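Local structure of endoglucanase family 5 (6PZ7) at residues 104-108 against 120-124; 94-100 against 138-144; 125-130 against 177-181; 60-65 against 78-82. The protein probably hydrolyses internal beta-1,4-glucosidic links in cellulose and related plant polysaccharides, as a broad-specificity endoglucanase of glycoside hydrolase family 5. All blocks are in the same frame, centred on the assembly; numbering follows the deposited sequence. Where two conformers were deposited one is given.

Overall arrangement
All four contacts belong to one TIM barrel, the fold of the family 5 glycosidases. Their centres are about 13 to 17 Å apart. Contact 4 comes first in the chain and joins the loop after strand 55-58 to helix 76-91. Contact 2 pairs strands 95-99 and 139-142 of the barrel wall. Contact 1 is nested within the loop that contact 2 closes. Contacts 1 and 3 share helix 111-132, and contact 3 packs it on helix 161-180. Contacts 2 and 3 alternate along the chain and meet where Trp-125 NE1 bonds Thr-143 O. Contacts 1 and 4 fasten a loop to the following helix, while contacts 2 and 3 join neighbouring units in the wall and helical layer.

Contact 1. Residues 104-108 against 120-124; sequences TSWII and ELTKV
The Trp-106 indole has the carboxylate of Glu-120 on one face and its own chain neighbour Ile-107 on the other. Leu-121 CA lies at the ring edge, in plane. The contact belongs to a TIM barrel. Residues 104-108 are in the loop that leads from strand 95-99 to helix 111-132, and residues 120-124 are on that helix. The loop thus folds back over the helix that follows it.

Glu-120 reaches the indole with an extended chain, its CG anti to the backbone N (chi1 -172°). The side chain crosses the indole at about a right angle. Its carboxylate settles nearly flat on the ring, with the two planes 20° apart. Glu-120 CD is 3.3 Å from Trp-106 CE3, and Glu-120 OE2 stands 3.5 Å from Trp-106 CD2, toward the rim of the ring. This is contact with the ring face. The indole N-H is used differently: Trp-106 NE1 bonds Asp-103 OD1, which helps fix the rotation of the ring.

The far end of the six-membered ring meets the helix. Trp-106 CZ3 is 3.8 Å from Leu-121 N, and Val-124 approaches CH2 from the opposite direction. On the side of the ring where Ile-107 lies, Ile-107 and Leu-121 meet through their ends, and both also touch Phe-170 of helix 161-180. The backbone of Trp-106 is tied to the helix as well, since its O bonds Ser-117 OG. The methyls Ile-107 CD1 and Leu-121 CD2 are 3.9 Å apart.

Contact 2. Residues 94-100 against 138-144; sequences MYAILNT and HLIFQTL. Unlike the reference sequence in segment 138-144: Gln-142 (reference Glu).
Ala-96 and Leu-98 exchange backbone bonds with His-138, Ile-140 and Gln-142. Strands 95-99 and 139-142 are parallel neighbours in the TIM barrel wall. Ala-96 N donates to His-138 O, Ile-140 N to Ala-96 O, Leu-98 N to Ile-140 O and Gln-142 N to Leu-98 O, each at 2.9 Å.

Side chains take over at the end of the strands. Asn-99 ND2 gives an N-H to Gln-142 OE1 at 3.1 Å. The acceptor lies in the Asn-99 amide plane, but the donor stands above the plane of the Gln-142 carbonyl, because the two amides are turned 70° apart. Asn-99 ND2 also bonds His-101 ND1, and its OD1 accepts from Val-60 N. Gln-142, a glutamate in the reference sequence, has a second donor on OE1, Arg-57 NH2. Farther on, Thr-100 OG1 donates to Thr-143 O at 2.9 Å, and that oxygen also accepts from Trp-125 NE1.

At the other end, His-138 CD2 sits over the centre of the Tyr-95 ring, whose OH bonds Asp-15.

The carboxamide of Asn-99 and the OE1 of Gln-142 each have named partners. Two donors share Gln-142 OE1, so Asn-99 and Arg-57 together probably hold this oxygen in place.

Contact 3. Residues 125-130 against 177-181; sequences WGQIAN and TIRST
Trp-125 meets Ile-178 first, the two side chains lying side by side and pointing the same way. Ile-178 CD1 sits over the six-membered ring in a CH-pi contact. It is 4.1 Å from the ring centroid and 16° off the normal. Ile-178 CG1 adds to this at the rim, 3.8 Å from Trp-125 CE3. The opposite face of the indole carries Ile-128 CD1, so the ring is clasped between two isoleucines.

At Gly-126 the backbone itself makes the contact. Thr-177 CG2 presses on it there, 3.3 Å from Gly-126 N. Thr-177 OG1 lies beside its own backbone N (chi1 -61°), which puts the CG2 methyl anti to that N and against Gly-126. The hydroxyl bonds Thr-173 O on its own helix. Helices 111-132 and 161-180 follow successive strands of the TIM barrel and pack together on its outer layer. Phe-141 of the barrel wall touches both Ile-178 and Ala-129.

One turn after Trp-125, Ala-129 points its CB at the other helix. Ala-129 CB lies 4.0 Å from Ile-178 CA and 3.7 Å from Thr-181 OG1. That hydroxyl donates to Ile-178 O, which also accepts from Thr-181 N. Asn-185 ND2 bonds both Thr-181 OG1 and Ala-129 O. Last comes Asn-130, whose backbone N is 4.3 Å from Thr-181 CG2.

Contact 4. Residues 60-65 against 78-82; sequences VSWSSH and WLNRV
Trp-78 stacks on His-65 and turns an edge to Trp-62, forming an aromatic cluster. In this TIM barrel the cluster joins the loop after strand 55-58 to helix 76-91, the next helix in the chain.

The Trp-78 side chain can be followed outward. Its CB lies 3.9 Å from His-65 ND1. CG is anti to the backbone N (chi1 -179°), which sends the indole across to the loop. There CG is 3.4 Å from His-65 CG. The imidazole lies face to face on the five-membered ring, with planes 7° apart and centroids separated by 3.5 Å. CD1 also meets the other tryptophan, 3.6 Å from Trp-62 CZ3. NE1 is at the same edge, with Trp-62 CE3 and Val-60 CG1 near the indole plane. CE2 comes within 3.2 Å of His-65 CD2. Farther out, CZ2 and CH2 lie under His-65 NE2, so the histidine also overlaps the six-membered ring. Val-82 CG2 lies against the opposite face, toward its rim.

The six-membered ring of Trp-62 and the five-membered ring of Trp-78 make an offset edge-to-face pair, with planes at 89°. Trp-62 is held in turn by its N-H, which bonds Asn-99 O of the barrel wall. Trp-62 CZ3 and CH2 also meet Leu-79 and Val-82 of the helix. Val-60 and Val-82 meet tip to tip beside it, both touching Leu-98. At Trp-62 CZ3 the methyl Leu-79 CD2 approaches to 3.7 Å.

Contact 1. Residues 104-108 against 120-124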
loop_
_atom_site.group_PDB
_atom_site.type_symbol
_atom_site.label_atom_id
_atom_site.label_comp_id
_atom_site.label_asym_id
_atom_site.label_seq_id
_atom_site.Cartn_x
_atom_site.Cartn_y
_atom_site.Cartn_z
ATOM N N THR A 104 0.321 9.816 -10.336
ATOM C CA THR A 104 1.016 9.574 -11.606
ATOM C C THR A 104 0.958 10.764 -12.543
ATOM O O THR A 104 1.768 10.810 -13.496
ATOM C CB THR A 104 0.452 8.360 -12.351
ATOM O OG1 THR A 104 -0.908 8.596 -12.672
ATOM C CG2 THR A 104 0.549 7.077 -11.518
ATOM N N SER A 105 0.072 11.722 -12.328
ATOM C CA SER A 105 0.008 12.870 -13.224
ATOM C C SER A 105 1.276 13.691 -13.159
ATOM O O SER A 105 1.615 14.359 -14.154
ATOM C CB SER A 105 -1.198 13.745 -12.880
ATOM O OG SER A 105 -1.119 14.247 -11.568
ATOM N N TRP A 106 1.992 13.703 -12.010
ATOM C CA TRP A 106 3.182 14.510 -11.826
ATOM C C TRP A 106 4.401 13.674 -11.461
ATOM O O TRP A 106 5.517 14.185 -11.520
ATOM C CB TRP A 106 2.942 15.650 -10.809
ATOM C CG TRP A 106 2.548 15.188 -9.446
ATOM C CD1 TRP A 106 1.276 14.938 -9.003
ATOM C CD2 TRP A 106 3.413 14.956 -8.353
ATOM N NE1 TRP A 106 1.307 14.553 -7.681
ATOM C CE2 TRP A 106 2.612 14.543 -7.262
ATOM C CE3 TRP A 106 4.797 15.025 -8.184
ATOM C CZ2 TRP A 106 3.150 14.223 -6.027
ATOM C CZ3 TRP A 106 5.322 14.716 -6.942
ATOM C CH2 TRP A 106 4.520 14.320 -5.893
ATOM N N ILE A 107 4.243 12.394 -11.131
ATOM C CA ILE A 107 5.346 11.460 -10.910
ATOM C C ILE A 107 5.408 10.592 -12.162
ATOM O O ILE A 107 4.571 9.707 -12.322
ATOM C CB ILE A 107 5.142 10.606 -9.658
ATOM C CG1 ILE A 107 4.928 11.476 -8.418
ATOM C CG2 ILE A 107 6.305 9.667 -9.481
ATOM C CD1 ILE A 107 4.468 10.730 -7.190
ATOM N N ILE A 108 6.368 10.839 -13.049
ATOM C CA ILE A 108 6.387 10.243 -14.390
ATOM C C ILE A 108 7.735 9.582 -14.636
ATOM O O ILE A 108 8.711 10.276 -14.885
ATOM C CB ILE A 108 6.039 11.256 -15.485
ATOM C CG1 ILE A 108 4.747 12.012 -15.153
ATOM C CG2 ILE A 108 5.924 10.514 -16.819
ATOM C CD1 ILE A 108 4.532 13.257 -16.051
ATOM N N GLU A 120 9.742 17.962 -8.008
ATOM C CA GLU A 120 8.462 18.074 -7.315
ATOM C C GLU A 120 8.384 17.071 -6.163
ATOM O O GLU A 120 7.867 17.389 -5.087
ATOM C CB GLU A 120 7.292 17.920 -8.299
ATOM C CG GLU A 120 6.002 18.222 -7.592
ATOM C CD GLU A 120 4.772 18.350 -8.493
ATOM O OE1 GLU A 120 4.906 18.338 -9.731
ATOM O OE2 GLU A 120 3.656 18.461 -7.885
ATOM N N LEU A 121 8.889 15.854 -6.349
ATOM C CA LEU A 121 8.880 14.864 -5.286
ATOM C C LEU A 121 9.658 15.355 -4.096
ATOM O O LEU A 121 9.241 15.137 -2.955
ATOM C CB LEU A 121 9.537 13.592 -5.797
ATOM C CG LEU A 121 8.649 12.522 -6.380
ATOM C CD1 LEU A 121 9.520 11.405 -6.979
ATOM C CD2 LEU A 121 7.658 11.965 -5.320
ATOM N N THR A 122 10.785 16.015 -4.321
ATOM C CA THR A 122 11.561 16.572 -3.222
ATOM C C THR A 122 10.724 17.582 -2.446
ATOM O O THR A 122 10.672 17.540 -1.209
ATOM C CB THR A 122 12.846 17.231 -3.750
ATOM O OG1 THR A 122 13.623 16.284 -4.486
ATOM C CG2 THR A 122 13.677 17.761 -2.630
ATOM N N LYS A 123 10.079 18.512 -3.153
ATOM C CA LYS A 123 9.302 19.540 -2.466
ATOM C C LYS A 123 8.114 18.946 -1.723
ATOM O O LYS A 123 7.795 19.340 -0.595
ATOM C CB LYS A 123 8.796 20.589 -3.472
ATOM C CG LYS A 123 9.711 21.778 -3.684
ATOM C CD LYS A 123 11.018 21.421 -4.432
ATOM C CE LYS A 123 11.842 22.697 -4.770
ATOM N NZ LYS A 123 13.086 22.331 -5.456
ATOM N N VAL A 124 7.421 18.008 -2.358
ATOM C CA VAL A 124 6.206 17.424 -1.778
ATOM C C VAL A 124 6.538 16.511 -0.595
ATOM O O VAL A 124 5.984 16.685 0.490
ATOM C CB VAL A 124 5.369 16.714 -2.863
ATOM C CG1 VAL A 124 4.250 15.908 -2.260
ATOM C CG2 VAL A 124 4.829 17.729 -3.852
#

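Contact 2. Residues 94-100 against 138-144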
loop_
_atom_site.group_PDB
_atom_site.type_symbol
_atom_site.label_atom_id
_atom_site.label_comp_id
_atom_site.label_asym_id
_atom_site.label_seq_id
_atom_site.Cartn_x
_atom_site.Cartn_y
_atom_site.Cartn_z
ATOM N N MET A 94 -1.998 1.063 16.551
ATOM C CA MET A 94 -1.707 0.326 15.334
ATOM C C MET A 94 -0.592 1.041 14.572
ATOM O O MET A 94 -0.294 2.220 14.803
ATOM C CB MET A 94 -2.945 0.224 14.456
ATOM C CG MET A 94 -4.016 -0.661 15.105
ATOM S SD MET A 94 -5.441 -1.038 14.035
ATOM C CE MET A 94 -6.229 0.572 13.965
ATOM N N TYR A 95 0.025 0.308 13.653
ATOM C CA TYR A 95 0.873 0.910 12.632
ATOM C C TYR A 95 0.012 1.628 11.615
ATOM O O TYR A 95 -1.068 1.147 11.257
ATOM C CB TYR A 95 1.719 -0.168 11.909
ATOM C CG TYR A 95 2.827 -0.704 12.766
ATOM C CD1 TYR A 95 2.611 -1.760 13.657
ATOM C CD2 TYR A 95 4.098 -0.163 12.704
ATOM C CE1 TYR A 95 3.632 -2.238 14.459
ATOM C CE2 TYR A 95 5.127 -0.625 13.513
ATOM C CZ TYR A 95 4.880 -1.645 14.407
ATOM O OH TYR A 95 5.935 -2.069 15.201
ATOM N N ALA A 96 0.494 2.786 11.147
ATOM C CA ALA A 96 -0.117 3.547 10.072
ATOM C C ALA A 96 0.893 3.619 8.934
ATOM O O ALA A 96 2.064 3.950 9.171
ATOM C CB ALA A 96 -0.479 4.964 10.529
ATOM N N ILE A 97 0.466 3.333 7.702
ATOM C CA ILE A 97 1.279 3.535 6.497
ATOM C C ILE A 97 0.720 4.740 5.768
ATOM O O ILE A 97 -0.458 4.745 5.395
ATOM C CB ILE A 97 1.283 2.294 5.574
ATOM C CG1 ILE A 97 1.822 1.046 6.260
ATOM C CG2 ILE A 97 2.105 2.623 4.298
ATOM C CD1 ILE A 97 1.457 -0.228 5.496
ATOM N N LEU A 98 1.532 5.773 5.580
ATOM C CA LEU A 98 1.146 6.998 4.890
ATOM C C LEU A 98 1.920 7.059 3.584
ATOM O O LEU A 98 3.155 6.978 3.605
ATOM C CB LEU A 98 1.473 8.203 5.774
ATOM C CG LEU A 98 1.189 9.560 5.164
ATOM C CD1 LEU A 98 -0.273 9.798 4.929
ATOM C CD2 LEU A 98 1.748 10.681 6.014
ATOM N N ASN A 99 1.218 7.229 2.465
ATOM C CA ASN A 99 1.894 7.182 1.155
ATOM C C ASN A 99 1.637 8.425 0.312
ATOM O O ASN A 99 1.012 9.405 0.740
ATOM C CB ASN A 99 1.561 5.898 0.386
ATOM C CG ASN A 99 0.205 5.901 -0.272
ATOM O OD1 ASN A 99 -0.514 6.888 -0.236
ATOM N ND2 ASN A 99 -0.149 4.786 -0.918
ATOM N N THR A 100 2.185 8.391 -0.924
ATOM C CA THR A 100 1.582 9.067 -2.064
ATOM C C THR A 100 0.883 8.007 -2.905
ATOM O O THR A 100 1.318 6.854 -2.950
ATOM C CB THR A 100 2.599 9.842 -2.914
ATOM O OG1 THR A 100 3.487 8.948 -3.628
ATOM C CG2 THR A 100 3.441 10.815 -2.089
ATOM N N HIS A 138 5.752 3.604 14.776
ATOM C CA HIS A 138 4.479 3.071 14.303
ATOM C C HIS A 138 3.963 3.786 13.066
ATOM O O HIS A 138 3.056 3.271 12.411
ATOM C CB HIS A 138 3.417 3.064 15.400
ATOM C CG HIS A 138 3.704 2.047 16.455
ATOM N ND1 HIS A 138 4.545 2.302 17.519
ATOM C CD2 HIS A 138 3.336 0.750 16.560
ATOM C CE1 HIS A 138 4.635 1.217 18.272
ATOM N NE2 HIS A 138 3.927 0.259 17.705
ATOM N N LEU A 139 4.476 4.969 12.729
ATOM C CA LEU A 139 4.150 5.630 11.465
ATOM C C LEU A 139 5.241 5.295 10.453
ATOM O O LEU A 139 6.422 5.593 10.665
ATOM C CB LEU A 139 4.034 7.147 11.630
ATOM C CG LEU A 139 3.698 7.897 10.349
ATOM C CD1 LEU A 139 2.390 7.449 9.713
ATOM C CD2 LEU A 139 3.686 9.424 10.594
ATOM N N ILE A 140 4.836 4.631 9.379
ATOM C CA ILE A 140 5.689 4.213 8.267
ATOM C C ILE A 140 5.330 5.072 7.064
ATOM O O ILE A 140 4.134 5.316 6.804
ATOM C CB ILE A 140 5.409 2.722 7.968
ATOM C CG1 ILE A 140 5.841 1.859 9.178
ATOM C CG2 ILE A 140 6.102 2.267 6.692
ATOM C CD1 ILE A 140 5.383 0.425 9.111
ATOM N N PHE A 141 6.341 5.553 6.337
ATOM C CA PHE A 141 6.114 6.255 5.084
ATOM C C PHE A 141 6.281 5.276 3.932
ATOM O O PHE A 141 7.212 4.477 3.939
ATOM C CB PHE A 141 7.093 7.429 4.884
ATOM C CG PHE A 141 6.945 8.581 5.845
ATOM C CD1 PHE A 141 5.812 8.811 6.578
ATOM C CD2 PHE A 141 7.995 9.453 5.996
ATOM C CE1 PHE A 141 5.740 9.891 7.460
ATOM C CE2 PHE A 141 7.945 10.508 6.886
ATOM C CZ PHE A 141 6.809 10.763 7.585
ATOM N N GLN A 142 5.424 5.366 2.918
ATOM C CA GLN A 142 5.551 4.586 1.691
ATOM C C GLN A 142 5.731 5.622 0.574
ATOM O O GLN A 142 4.874 6.482 0.359
ATOM C CB GLN A 142 4.315 3.734 1.502
ATOM C CG GLN A 142 4.212 3.047 0.167
ATOM C CD GLN A 142 2.836 2.425 -0.049
ATOM O OE1 GLN A 142 2.155 2.735 -1.064
ATOM N NE2 GLN A 142 2.427 1.602 0.814
ATOM N N THR A 143 6.863 5.573 -0.110
ATOM C CA THR A 143 7.256 6.679 -0.986
ATOM C C THR A 143 6.288 6.914 -2.127
ATOM O O THR A 143 5.945 8.065 -2.431
ATOM C CB THR A 143 8.667 6.411 -1.524
ATOM O OG1 THR A 143 8.655 5.148 -2.168
ATOM C CG2 THR A 143 9.720 6.462 -0.425
ATOM N N LEU A 144 5.865 5.824 -2.774
ATOM C CA LEU A 144 5.093 5.805 -3.998
ATOM C C LEU A 144 4.158 4.613 -3.916
ATOM O O LEU A 144 4.462 3.612 -3.257
ATOM C CB LEU A 144 6.006 5.636 -5.211
ATOM C CG LEU A 144 7.137 6.661 -5.397
ATOM C CD1 LEU A 144 8.091 6.199 -6.464
ATOM C CD2 LEU A 144 6.530 8.004 -5.753
#

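Contact 3. Residues 125-130 against 177-181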
loop_
_atom_site.group_PDB
_atom_site.type_symbol
_atom_site.label_atom_id
_atom_site.label_comp_id
_atom_site.label_asym_id
_atom_site.label_seq_id
_atom_site.Cartn_x
_atom_site.Cartn_y
_atom_site.Cartn_z
ATOM N N TRP A 125 7.453 15.550 -0.767
ATOM C CA TRP A 125 7.853 14.725 0.375
ATOM C C TRP A 125 8.507 15.553 1.473
ATOM O O TRP A 125 8.388 15.219 2.658
ATOM C CB TRP A 125 8.736 13.529 -0.013
ATOM C CG TRP A 125 7.965 12.255 -0.166
ATOM C CD1 TRP A 125 7.711 11.551 -1.293
ATOM C CD2 TRP A 125 7.255 11.588 0.880
ATOM N NE1 TRP A 125 6.930 10.469 -1.032
ATOM C CE2 TRP A 125 6.610 10.483 0.304
ATOM C CE3 TRP A 125 7.089 11.824 2.261
ATOM C CZ2 TRP A 125 5.801 9.629 1.057
ATOM C CZ3 TRP A 125 6.322 10.954 2.993
ATOM C CH2 TRP A 125 5.674 9.874 2.391
ATOM N N GLY A 126 9.189 16.660 1.156
ATOM C CA GLY A 126 9.752 17.481 2.223
ATOM C C GLY A 126 8.672 18.018 3.139
ATOM O O GLY A 126 8.799 18.017 4.365
ATOM N N GLN A 127 7.553 18.464 2.558
ATOM C CA GLN A 127 6.449 18.970 3.363
ATOM C C GLN A 127 5.734 17.857 4.140
ATOM O O GLN A 127 5.377 18.032 5.299
ATOM C CB GLN A 127 5.460 19.720 2.467
ATOM C CG GLN A 127 5.984 21.035 1.937
ATOM C CD GLN A 127 5.088 21.571 0.858
ATOM O OE1 GLN A 127 4.103 22.251 1.163
ATOM N NE2 GLN A 127 5.364 21.203 -0.369
ATOM N N ILE A 128 5.459 16.720 3.500
ATOM C CA ILE A 128 4.799 15.617 4.203
ATOM C C ILE A 128 5.674 15.151 5.360
ATOM O O ILE A 128 5.236 15.027 6.505
ATOM C CB ILE A 128 4.496 14.444 3.252
ATOM C CG1 ILE A 128 3.607 14.824 2.068
ATOM C CG2 ILE A 128 3.847 13.250 4.036
ATOM C CD1 ILE A 128 3.612 13.771 0.953
ATOM N N ALA A 129 6.945 14.912 5.069
ATOM C CA ALA A 129 7.863 14.417 6.085
ATOM C C ALA A 129 8.000 15.408 7.228
ATOM O O ALA A 129 7.985 15.014 8.408
ATOM C CB ALA A 129 9.212 14.099 5.451
ATOM N N ASN A 130 8.108 16.702 6.923
ATOM C CA ASN A 130 8.217 17.697 7.984
ATOM C C ASN A 130 7.004 17.665 8.905
ATOM O O ASN A 130 7.146 17.721 10.136
ATOM C CB ASN A 130 8.419 19.079 7.348
ATOM C CG ASN A 130 8.436 20.209 8.361
ATOM O OD1 ASN A 130 7.519 21.034 8.419
ATOM N ND2 ASN A 130 9.454 20.234 9.174
ATOM N N THR A 177 15.004 12.747 0.944
ATOM C CA THR A 177 14.225 13.906 1.387
ATOM C C THR A 177 13.612 13.659 2.759
ATOM O O THR A 177 13.674 14.514 3.645
ATOM C CB THR A 177 13.138 14.221 0.373
ATOM O OG1 THR A 177 13.722 14.548 -0.893
ATOM C CG2 THR A 177 12.244 15.359 0.793
ATOM N N ILE A 178 13.016 12.485 2.959
ATOM C CA ILE A 178 12.472 12.130 4.266
ATOM C C ILE A 178 13.559 12.231 5.318
ATOM O O ILE A 178 13.384 12.855 6.384
ATOM C CB ILE A 178 11.851 10.720 4.203
ATOM C CG1 ILE A 178 10.554 10.735 3.380
ATOM C CG2 ILE A 178 11.634 10.186 5.616
ATOM C CD1 ILE A 178 10.136 9.395 2.847
ATOM N N ARG A 179 14.667 11.538 5.102
ATOM C CA ARG A 179 15.696 11.470 6.140
ATOM C C ARG A 179 16.289 12.844 6.445
ATOM O O ARG A 179 16.638 13.118 7.600
ATOM C CB ARG A 179 16.781 10.487 5.724
ATOM C CG ARG A 179 16.291 9.035 5.556
ATOM C CD ARG A 179 16.781 8.125 6.645
ATOM N NE ARG A 179 16.377 6.749 6.447
ATOM C CZ ARG A 179 15.293 6.174 6.984
ATOM N NH1 ARG A 179 14.476 6.875 7.761
ATOM N NH2 ARG A 179 15.002 4.912 6.725
ATOM N N SER A 180 16.355 13.724 5.443
ATOM C CA SER A 180 16.948 15.045 5.594
ATOM C C SER A 180 16.175 15.914 6.565
ATOM O O SER A 180 16.727 16.894 7.085
ATOM C CB SER A 180 17.003 15.742 4.234
ATOM O OG SER A 180 15.734 16.254 3.858
ATOM N N THR A 181 14.913 15.610 6.800
ATOM C CA THR A 181 14.102 16.420 7.710
ATOM C C THR A 181 14.355 16.124 9.189
ATOM O O THR A 181 13.892 16.906 10.054
ATOM C CB THR A 181 12.610 16.282 7.386
ATOM O OG1 THR A 181 12.169 14.922 7.590
ATOM C CG2 THR A 181 12.309 16.698 5.974
#

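Contact 4. Residues 60-65 against 78-82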
loop_
_atom_site.group_PDB
_atom_site.type_symbol
_atom_site.label_atom_id
_atom_site.label_comp_id
_atom_site.label_asym_id
_atom_site.label_seq_id
_atom_site.Cartn_x
_atom_site.Cartn_y
_atom_site.Cartn_z
ATOM N N VAL A 60 -3.043 8.246 0.233
ATOM C CA VAL A 60 -3.326 9.675 0.083
ATOM C C VAL A 60 -2.910 10.126 -1.304
ATOM O O VAL A 60 -1.740 9.983 -1.684
ATOM C CB VAL A 60 -2.628 10.553 1.139
ATOM C CG1 VAL A 60 -2.981 12.028 0.918
ATOM C CG2 VAL A 60 -3.021 10.105 2.545
ATOM N N SER A 61 -3.855 10.682 -2.053
ATOM C CA SER A 61 -3.561 11.283 -3.354
ATOM C C SER A 61 -3.372 12.778 -3.143
ATOM O O SER A 61 -4.285 13.457 -2.666
ATOM C CB SER A 61 -4.684 11.001 -4.348
ATOM O OG SER A 61 -4.762 9.596 -4.610
ATOM N N TRP A 62 -2.173 13.259 -3.417
ATOM C CA TRP A 62 -1.824 14.649 -3.099
ATOM C C TRP A 62 -2.111 15.619 -4.220
ATOM O O TRP A 62 -2.245 16.810 -3.934
ATOM C CB TRP A 62 -0.359 14.701 -2.679
ATOM C CG TRP A 62 -0.062 13.865 -1.470
ATOM C CD1 TRP A 62 0.302 12.542 -1.483
ATOM C CD2 TRP A 62 -0.162 14.229 -0.079
ATOM N NE1 TRP A 62 0.456 12.077 -0.190
ATOM C CE2 TRP A 62 0.170 13.084 0.691
ATOM C CE3 TRP A 62 -0.537 15.400 0.591
ATOM C CZ2 TRP A 62 0.187 13.089 2.068
ATOM C CZ3 TRP A 62 -0.532 15.410 1.987
ATOM C CH2 TRP A 62 -0.181 14.257 2.705
ATOM N N SER A 63 -2.230 15.128 -5.457
ATOM C CA SER A 63 -2.231 15.968 -6.655
ATOM C C SER A 63 -3.155 17.174 -6.547
ATOM O O SER A 63 -2.760 18.298 -6.887
ATOM C CB SER A 63 -2.608 15.099 -7.861
ATOM O OG SER A 63 -2.416 15.790 -9.082
ATOM N N SER A 64 -4.401 16.967 -6.145
ATOM C CA SER A 64 -5.429 18.001 -6.080
ATOM C C SER A 64 -5.178 19.022 -4.986
ATOM O O SER A 64 -5.953 19.983 -4.879
ATOM C CB SER A 64 -6.821 17.386 -5.823
ATOM O OG SER A 64 -7.175 16.446 -6.815
ATOM N N HIS A 65 -4.179 18.806 -4.153
ATOM C CA HIS A 65 -3.901 19.610 -2.971
ATOM C C HIS A 65 -2.539 20.274 -3.024
ATOM O O HIS A 65 -2.111 20.828 -2.007
ATOM C CB HIS A 65 -4.016 18.705 -1.738
ATOM C CG HIS A 65 -5.250 17.881 -1.738
ATOM N ND1 HIS A 65 -6.502 18.406 -1.499
ATOM C CD2 HIS A 65 -5.440 16.579 -2.045
ATOM C CE1 HIS A 65 -7.405 17.445 -1.614
ATOM N NE2 HIS A 65 -6.790 16.330 -1.954
ATOM N N TRP A 78 -5.685 20.284 4.013
ATOM C CA TRP A 78 -5.568 18.885 3.623
ATOM C C TRP A 78 -4.599 18.163 4.535
ATOM O O TRP A 78 -4.899 17.055 5.009
ATOM C CB TRP A 78 -5.139 18.787 2.165
ATOM C CG TRP A 78 -5.008 17.375 1.642
ATOM C CD1 TRP A 78 -3.859 16.740 1.310
ATOM C CD2 TRP A 78 -6.057 16.433 1.398
ATOM N NE1 TRP A 78 -4.111 15.476 0.860
ATOM C CE2 TRP A 78 -5.464 15.257 0.893
ATOM C CE3 TRP A 78 -7.447 16.489 1.535
ATOM C CZ2 TRP A 78 -6.221 14.150 0.518
ATOM C CZ3 TRP A 78 -8.196 15.373 1.164
ATOM C CH2 TRP A 78 -7.575 14.223 0.662
ATOM N N LEU A 79 -3.418 18.737 4.774
ATOM C CA LEU A 79 -2.486 18.113 5.702
ATOM C C LEU A 79 -3.119 17.921 7.066
ATOM O O LEU A 79 -2.894 16.901 7.730
ATOM C CB LEU A 79 -1.210 18.936 5.828
ATOM C CG LEU A 79 -0.119 18.689 4.805
ATOM C CD1 LEU A 79 0.905 19.812 4.881
ATOM C CD2 LEU A 79 0.541 17.334 4.976
ATOM N N ASN A 80 -3.885 18.899 7.528
ATOM C CA ASN A 80 -4.523 18.790 8.829
ATOM C C ASN A 80 -5.489 17.602 8.861
ATOM O O ASN A 80 -5.527 16.837 9.843
ATOM C CB ASN A 80 -5.297 20.071 9.179
ATOM C CG ASN A 80 -4.399 21.243 9.513
ATOM O OD1 ASN A 80 -3.207 21.098 9.768
ATOM N ND2 ASN A 80 -4.989 22.418 9.530
ATOM N N ARG A 81 -6.258 17.411 7.775
ATOM C CA ARG A 81 -7.179 16.269 7.701
ATOM C C ARG A 81 -6.440 14.949 7.637
ATOM O O ARG A 81 -6.805 13.987 8.340
ATOM C CB ARG A 81 -8.136 16.417 6.519
ATOM C CG ARG A 81 -9.105 15.249 6.390
ATOM C CD ARG A 81 -9.919 15.013 7.666
ATOM N NE ARG A 81 -10.734 13.805 7.478
ATOM C CZ ARG A 81 -11.237 13.081 8.475
ATOM N NH1 ARG A 81 -11.082 13.420 9.742
ATOM N NH2 ARG A 81 -11.879 11.955 8.180
ATOM N N VAL A 82 -5.378 14.875 6.845
ATOM C CA VAL A 82 -4.580 13.655 6.789
ATOM C C VAL A 82 -4.073 13.320 8.189
ATOM O O VAL A 82 -4.110 12.158 8.618
ATOM C CB VAL A 82 -3.420 13.804 5.781
ATOM C CG1 VAL A 82 -2.508 12.617 5.827
ATOM C CG2 VAL A 82 -3.958 13.975 4.351
#